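Long-range contacts in long form D7clu1 salivary protein (Culex quinquefasciatus, PDB 6V4C), which binds and sequesters adenine, adenosine and adenine nucleotides, ADP and ATP most tightly, and inhibits platelet aggregation and hemostasis in the host while the mosquito feeds: residues 3-7 and 71-76; 90-94 and 114-118. All blocks are in the same frame, centred on the assembly; numbering follows the deposited sequence.

Contact 1. Residues 3-7 and 71-76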
ATOM      1  N   TRP A   3      14.089   5.371  -5.685  1.00 83.36           N
ATOM      2  CA  TRP A   3      13.750   4.558  -4.525  1.00 76.54           C
ATOM      3  C   TRP A   3      14.506   5.049  -3.298  1.00 74.55           C
ATOM      4  O   TRP A   3      15.675   5.436  -3.385  1.00 74.15           O
ATOM      5  CB  TRP A   3      14.076   3.083  -4.770  1.00 74.49           C
ATOM      6  CG  TRP A   3      13.696   2.188  -3.621  1.00 74.16           C
ATOM      7  CD1 TRP A   3      12.506   1.542  -3.443  1.00 72.75           C
ATOM      8  CD2 TRP A   3      14.509   1.847  -2.490  1.00 73.73           C
ATOM      9  NE1 TRP A   3      12.528   0.818  -2.274  1.00 69.62           N
ATOM     10  CE2 TRP A   3      13.747   0.988  -1.669  1.00 70.72           C
ATOM     11  CE3 TRP A   3      15.807   2.183  -2.091  1.00 72.43           C
ATOM     12  CZ2 TRP A   3      14.240   0.462  -0.476  1.00 65.85           C
ATOM     13  CZ3 TRP A   3      16.295   1.660  -0.905  1.00 71.43           C
ATOM     14  CH2 TRP A   3      15.513   0.810  -0.112  1.00 66.89           C
ATOM     15  N   SER A   4      13.828   5.025  -2.156  1.00 68.58           N
ATOM     16  CA  SER A   4      14.406   5.397  -0.872  1.00 67.76           C
ATOM     17  C   SER A   4      13.948   4.377   0.163  1.00 62.85           C
ATOM     18  O   SER A   4      13.012   3.611  -0.108  1.00 62.75           O
ATOM     19  CB  SER A   4      13.965   6.814  -0.496  1.00 59.93           C
ATOM     20  OG  SER A   4      12.555   6.942  -0.564  1.00 69.85           O
ATOM     21  N   PRO A   5      14.583   4.306   1.337  1.00 58.19           N
ATOM     22  CA  PRO A   5      14.153   3.333   2.349  1.00 56.47           C
ATOM     23  C   PRO A   5      12.673   3.470   2.680  1.00 57.75           C
ATOM     24  O   PRO A   5      12.107   4.565   2.670  1.00 54.11           O
ATOM     25  CB  PRO A   5      15.027   3.674   3.559  1.00 53.18           C
ATOM     26  CG  PRO A   5      16.268   4.230   2.956  1.00 60.20           C
ATOM     27  CD  PRO A   5      15.823   4.998   1.738  1.00 57.98           C
ATOM     28  N   MET A   6      12.050   2.332   2.969  1.00 56.60           N
ATOM     29  CA  MET A   6      10.612   2.248   3.174  1.00 53.43           C
ATOM     30  C   MET A   6      10.320   1.830   4.607  1.00 51.46           C
ATOM     31  O   MET A   6      11.002   0.960   5.163  1.00 47.66           O
ATOM     32  CB  MET A   6       9.995   1.227   2.216  1.00 54.64           C
ATOM     33  CG  MET A   6      10.524   1.317   0.796  1.00 57.53           C
ATOM     34  SD  MET A   6       9.853   0.037  -0.280  1.00 61.70           S
ATOM     35  CE  MET A   6       8.158   0.590  -0.445  1.00 60.86           C
ATOM     36  N   ASP A   7       9.304   2.451   5.198  1.00 51.03           N
ATOM     37  CA  ASP A   7       8.851   2.100   6.537  1.00 48.33           C
ATOM     38  C   ASP A   7       7.979   0.847   6.466  1.00 45.56           C
ATOM     39  O   ASP A   7       7.646   0.379   5.373  1.00 47.20           O
ATOM     40  CB  ASP A   7       8.208   3.328   7.197  1.00 45.11           C
ATOM     41  CG  ASP A   7       6.839   3.691   6.624  1.00 44.35           C
ATOM     42  OD1 ASP A   7       6.106   2.816   6.124  1.00 45.41           O
ATOM     43  OD2 ASP A   7       6.485   4.888   6.696  1.00 45.86           O
ATOM     44  N   GLN A  71      20.951   0.349   2.030  1.00 77.84           N
ATOM     45  CA  GLN A  71      20.265   1.537   2.528  1.00 82.43           C
ATOM     46  C   GLN A  71      19.044   1.160   3.358  1.00 76.35           C
ATOM     47  O   GLN A  71      18.774   1.781   4.393  1.00 74.79           O
ATOM     48  CB  GLN A  71      19.868   2.444   1.364  1.00 82.95           C
ATOM     49  CG  GLN A  71      20.466   3.839   1.432  1.00 88.40           C
ATOM     50  CD  GLN A  71      19.910   4.759   0.364  1.00 92.12           C
ATOM     51  OE1 GLN A  71      19.737   4.359  -0.789  1.00 92.91           O
ATOM     52  NE2 GLN A  71      19.615   5.998   0.744  1.00 92.39           N
ATOM     53  N   GLN A  72      18.298   0.140   2.923  1.00 65.51           N
ATOM     54  CA  GLN A  72      17.146  -0.311   3.695  1.00 64.26           C
ATOM     55  C   GLN A  72      17.575  -0.879   5.041  1.00 63.84           C
ATOM     56  O   GLN A  72      16.923  -0.634   6.064  1.00 63.10           O
ATOM     57  CB  GLN A  72      16.351  -1.349   2.904  1.00 63.91           C
ATOM     58  CG  GLN A  72      15.134  -1.895   3.639  1.00 62.78           C
ATOM     59  CD  GLN A  72      14.032  -0.863   3.804  1.00 62.34           C
ATOM     60  OE1 GLN A  72      13.906   0.063   3.004  1.00 62.89           O
ATOM     61  NE2 GLN A  72      13.226  -1.022   4.849  1.00 61.47           N
ATOM     62  N   TYR A  73      18.673  -1.641   5.062  1.00 64.42           N
ATOM     63  CA  TYR A  73      19.170  -2.170   6.327  1.00 64.26           C
ATOM     64  C   TYR A  73      19.616  -1.046   7.253  1.00 64.53           C
ATOM     65  O   TYR A  73      19.296  -1.042   8.446  1.00 64.01           O
ATOM     66  CB  TYR A  73      20.324  -3.150   6.091  1.00 65.08           C
ATOM     67  CG  TYR A  73      21.052  -3.480   7.373  1.00 65.28           C
ATOM     68  CD1 TYR A  73      20.539  -4.413   8.262  1.00 64.62           C
ATOM     69  CD2 TYR A  73      22.234  -2.831   7.716  1.00 67.01           C
ATOM     70  CE1 TYR A  73      21.186  -4.703   9.446  1.00 64.95           C
ATOM     71  CE2 TYR A  73      22.887  -3.115   8.901  1.00 68.15           C
ATOM     72  CZ  TYR A  73      22.356  -4.054   9.760  1.00 65.94           C
ATOM     73  OH  TYR A  73      22.995  -4.347  10.941  1.00 66.52           O
ATOM     74  N   GLU A  74      20.366  -0.080   6.714  1.00 70.31           N
ATOM     75  CA  GLU A  74      20.897   0.998   7.541  1.00 71.82           C
ATOM     76  C   GLU A  74      19.792   1.861   8.128  1.00 70.24           C
ATOM     77  O   GLU A  74      19.952   2.412   9.224  1.00 69.69           O
ATOM     78  CB  GLU A  74      21.859   1.860   6.725  1.00 77.23           C
ATOM     79  CG  GLU A  74      23.157   1.162   6.368  1.00 80.93           C
ATOM     80  CD  GLU A  74      24.024   0.886   7.579  1.00 82.89           C
ATOM     81  OE1 GLU A  74      24.136   1.773   8.452  1.00 85.09           O
ATOM     82  OE2 GLU A  74      24.594  -0.221   7.658  1.00 82.38           O
ATOM     83  N   ALA A  75      18.668   1.989   7.421  1.00 64.69           N
ATOM     84  CA  ALA A  75      17.615   2.893   7.865  1.00 64.18           C
ATOM     85  C   ALA A  75      16.942   2.413   9.146  1.00 63.24           C
ATOM     86  O   ALA A  75      16.383   3.226   9.891  1.00 63.07           O
ATOM     87  CB  ALA A  75      16.586   3.081   6.754  1.00 63.90           C
ATOM     88  N   TYR A  76      16.978   1.108   9.420  1.00 62.75           N
ATOM     89  CA  TYR A  76      16.277   0.541  10.567  1.00 61.95           C
ATOM     90  C   TYR A  76      17.137  -0.475  11.310  1.00 62.18           C
ATOM     91  O   TYR A  76      16.620  -1.464  11.836  1.00 61.62           O
ATOM     92  CB  TYR A  76      14.943  -0.080  10.152  1.00 61.05           C
ATOM     93  CG  TYR A  76      14.017   0.894   9.465  1.00 60.92           C
ATOM     94  CD1 TYR A  76      13.125   1.664  10.196  1.00 60.58           C
ATOM     95  CD2 TYR A  76      14.042   1.051   8.085  1.00 61.29           C
ATOM     96  CE1 TYR A  76      12.279   2.563   9.572  1.00 60.61           C
ATOM     97  CE2 TYR A  76      13.205   1.948   7.451  1.00 61.35           C
ATOM     98  CZ  TYR A  76      12.324   2.703   8.200  1.00 61.01           C
ATOM     99  OH  TYR A  76      11.486   3.597   7.575  1.00 61.21           O
TER

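Contact 2. Residues 90-94 and 114-118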
ATOM      1  N   ILE A  90      23.950 -10.219   2.962  1.00 89.42           N
ATOM      2  CA  ILE A  90      22.878 -10.517   2.015  1.00 90.68           C
ATOM      3  C   ILE A  90      22.773  -9.451   0.934  1.00 89.23           C
ATOM      4  O   ILE A  90      22.338  -9.742  -0.186  1.00 87.93           O
ATOM      5  CB  ILE A  90      21.537 -10.740   2.734  1.00 88.61           C
ATOM      6  CG1 ILE A  90      21.693 -11.759   3.857  1.00 88.70           C
ATOM      7  CG2 ILE A  90      20.480 -11.228   1.759  1.00 88.60           C
ATOM      8  CD1 ILE A  90      20.397 -12.037   4.562  1.00 87.04           C
ATOM      9  N   ALA A  91      23.148  -8.206   1.240  1.00 77.81           N
ATOM     10  CA  ALA A  91      23.169  -7.173   0.209  1.00 78.26           C
ATOM     11  C   ALA A  91      24.099  -7.565  -0.936  1.00 80.17           C
ATOM     12  O   ALA A  91      23.695  -7.576  -2.105  1.00 80.74           O
ATOM     13  CB  ALA A  91      23.583  -5.833   0.817  1.00 77.68           C
ATOM     14  N   ASN A  92      25.344  -7.917  -0.613  1.00 89.17           N
ATOM     15  CA  ASN A  92      26.266  -8.391  -1.640  1.00 92.27           C
ATOM     16  C   ASN A  92      25.862  -9.769  -2.147  1.00 92.14           C
ATOM     17  O   ASN A  92      25.996 -10.061  -3.341  1.00 95.25           O
ATOM     18  CB  ASN A  92      27.692  -8.415  -1.092  1.00 90.54           C
ATOM     19  CG  ASN A  92      28.097  -7.092  -0.468  1.00 90.76           C
ATOM     20  OD1 ASN A  92      27.753  -6.023  -0.975  1.00 90.52           O
ATOM     21  ND2 ASN A  92      28.825  -7.159   0.640  1.00 87.07           N
ATOM     22  N   GLU A  93      25.362 -10.627  -1.254  1.00 94.91           N
ATOM     23  CA  GLU A  93      24.972 -11.978  -1.648  1.00 96.67           C
ATOM     24  C   GLU A  93      23.838 -11.953  -2.667  1.00 98.71           C
ATOM     25  O   GLU A  93      23.807 -12.772  -3.594  1.00 98.28           O
ATOM     26  CB  GLU A  93      24.574 -12.779  -0.405  1.00 96.04           C
ATOM     27  CG  GLU A  93      24.245 -14.242  -0.644  1.00 99.13           C
ATOM     28  CD  GLU A  93      23.915 -14.973   0.648  1.00101.12           C
ATOM     29  OE1 GLU A  93      24.116 -14.385   1.734  1.00 99.54           O
ATOM     30  OE2 GLU A  93      23.453 -16.132   0.581  1.00 98.28           O
ATOM     31  N   LEU A  94      22.898 -11.015  -2.516  1.00 82.52           N
ATOM     32  CA  LEU A  94      21.831 -10.870  -3.500  1.00 81.33           C
ATOM     33  C   LEU A  94      22.324 -10.205  -4.778  1.00 82.57           C
ATOM     34  O   LEU A  94      21.828 -10.518  -5.867  1.00 83.11           O
ATOM     35  CB  LEU A  94      20.664 -10.077  -2.909  1.00 79.50           C
ATOM     36  CG  LEU A  94      19.518 -10.896  -2.324  1.00 78.30           C
ATOM     37  CD1 LEU A  94      18.668 -10.042  -1.407  1.00 76.50           C
ATOM     38  CD2 LEU A  94      18.668 -11.491  -3.439  1.00 78.65           C
ATOM     39  N   VAL A 114      18.629 -17.318  -2.120  1.00 88.17           N
ATOM     40  CA  VAL A 114      19.220 -16.528  -1.043  1.00 87.76           C
ATOM     41  C   VAL A 114      18.308 -16.511   0.178  1.00 87.06           C
ATOM     42  O   VAL A 114      18.780 -16.556   1.322  1.00 84.36           O
ATOM     43  CB  VAL A 114      19.567 -15.110  -1.536  1.00 86.56           C
ATOM     44  CG1 VAL A 114      20.040 -14.239  -0.381  1.00 83.00           C
ATOM     45  CG2 VAL A 114      20.627 -15.173  -2.623  1.00 89.66           C
ATOM     46  N   ASN A 115      16.992 -16.461  -0.041  1.00 84.26           N
ATOM     47  CA  ASN A 115      16.061 -16.392   1.083  1.00 84.53           C
ATOM     48  C   ASN A 115      16.135 -17.648   1.943  1.00 85.31           C
ATOM     49  O   ASN A 115      16.086 -17.568   3.176  1.00 82.56           O
ATOM     50  CB  ASN A 115      14.632 -16.165   0.585  1.00 79.50           C
ATOM     51  CG  ASN A 115      13.656 -15.881   1.719  1.00 76.32           C
ATOM     52  OD1 ASN A 115      13.975 -15.151   2.660  1.00 72.31           O
ATOM     53  ND2 ASN A 115      12.468 -16.467   1.640  1.00 71.31           N
ATOM     54  N   ASN A 116      16.257 -18.818   1.313  1.00 85.38           N
ATOM     55  CA  ASN A 116      16.314 -20.064   2.068  1.00 84.30           C
ATOM     56  C   ASN A 116      17.625 -20.226   2.826  1.00 83.38           C
ATOM     57  O   ASN A 116      17.662 -20.956   3.823  1.00 83.28           O
ATOM     58  CB  ASN A 116      16.068 -21.256   1.140  1.00 85.42           C
ATOM     59  CG  ASN A 116      14.688 -21.228   0.511  1.00 84.14           C
ATOM     60  OD1 ASN A 116      13.936 -20.269   0.680  1.00 82.41           O
ATOM     61  ND2 ASN A 116      14.351 -22.281  -0.225  1.00 85.31           N
ATOM     62  N   ALA A 117      18.696 -19.565   2.385  1.00 85.44           N
ATOM     63  CA  ALA A 117      19.974 -19.626   3.080  1.00 85.88           C
ATOM     64  C   ALA A 117      20.045 -18.684   4.273  1.00 86.97           C
ATOM     65  O   ALA A 117      20.948 -18.826   5.103  1.00 88.69           O
ATOM     66  CB  ALA A 117      21.117 -19.312   2.115  1.00 89.54           C
ATOM     67  N   ASN A 118      19.128 -17.723   4.370  1.00 87.88           N
ATOM     68  CA  ASN A 118      19.074 -16.778   5.480  1.00 85.40           C
ATOM     69  C   ASN A 118      17.606 -16.551   5.844  1.00 83.47           C
ATOM     70  O   ASN A 118      17.083 -15.443   5.784  1.00 80.51           O
ATOM     71  CB  ASN A 118      19.746 -15.457   5.112  1.00 83.68           C
ATOM     72  CG  ASN A 118      21.126 -15.645   4.511  1.00 87.37           C
ATOM     73  OD1 ASN A 118      21.265 -15.886   3.312  1.00 88.85           O
ATOM     74  ND2 ASN A 118      22.154 -15.522   5.340  1.00 89.10           N
TER

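Contact 1. Residues 3-7 and 71-76
The carboxamide of Q72 reads the backbone of M6 much as a neighbouring strand would, accepting from its N-H and donating to its C=O. OE1 accepts a hydrogen bond from M6 N at 2.9 Å, nearly straight and on a lone pair; NE2 donates one to M6 O at 3.0 Å, with the oxygen lying 1° from the amide plane. Q72 reaches the extended 3-7 segment because its chain, with CG anti to the backbone N, bends at CG (chi2 69°), turning the amide off the helix. W3 crosses this side chain at about a right angle, its ring plane turned 60° from the amide, with CB of Q72 in plane at the indole edge. NE1 of W3 also makes a weak hydrogen bond to SD of M6. Against the helix face lies P5, its CB 3.6 Å from CB of A75. Y76 closes the other end, laying CE2 3.3 Å from O of M6 and its hydroxyl against CA and CB of D7. D7 itself caps helix 8-22 through OD1 to the N-H of E10; the D7 side chain lies about 7 Å from the bound ADP. NE2 of Q72 also bonds weakly to O of I125, but the M6 pair chiefly fixes the amide's rotation and satisfies both polar groups of M6, which probably helps set the path of the N-terminal segment into the helix that contributes E9 and A12 to the nucleotide pocket.

Contact 2. Residues 90-94 and 114-118
V114 and I90 meet through their methyl groups, CG2 of I90 standing 3.7 Å from CG1 of V114 as the two side chains run antiparallel alongside each other. The same CG1 also touches CG of L94 at 3.9 Å, so a single branch of the valine, held anti to its own backbone nitrogen (chi1 174°), serves two residues one helical turn apart. Farther along, CD1 of I90 extends to CB of N118, 3.5 Å away. The contact thus joins the C-terminal turns of two helices, 84-94 and 104-117, within the all-helical fold of the N-terminal odorant-binding-protein-like half of this D7 protein. Helix 121-125 closes in on the apolar group, with L122 touching both I90 and L94, and V121 resting on I90. The carboxylate of E93 lies at the more open margin. Stretched out to its full length, the E93 side chain sends this group past V114, OE2 coming 4.0 Å from CG1 of V114, and the planes of the carboxylate and the N118 amide are 71° apart. CB of A117 approaches the same OE2 at 4.2 Å.

Overall arrangement
Both contacts belong to the N-terminal half of the chain, and both segments of contact 1 precede those of contact 2. Their centres are about 17 Å apart, and their nearest atoms about 7 Å, so they do not touch, although the two share one side of the molecule. Contact 1 ties the loop before helix 8-22 to the end of helix 66-75; contact 2 pairs helices 84-94 and 104-117. The segment 121-127 lies near both: helix 121-125 packs on contact 2, and contact 1 is met by I125 through a weak hydrogen bond to Q72 and by Y126 and L127 through side-chain contact. Only contact 1 borders the ADP site; contact 2 is built into the helical body away from it.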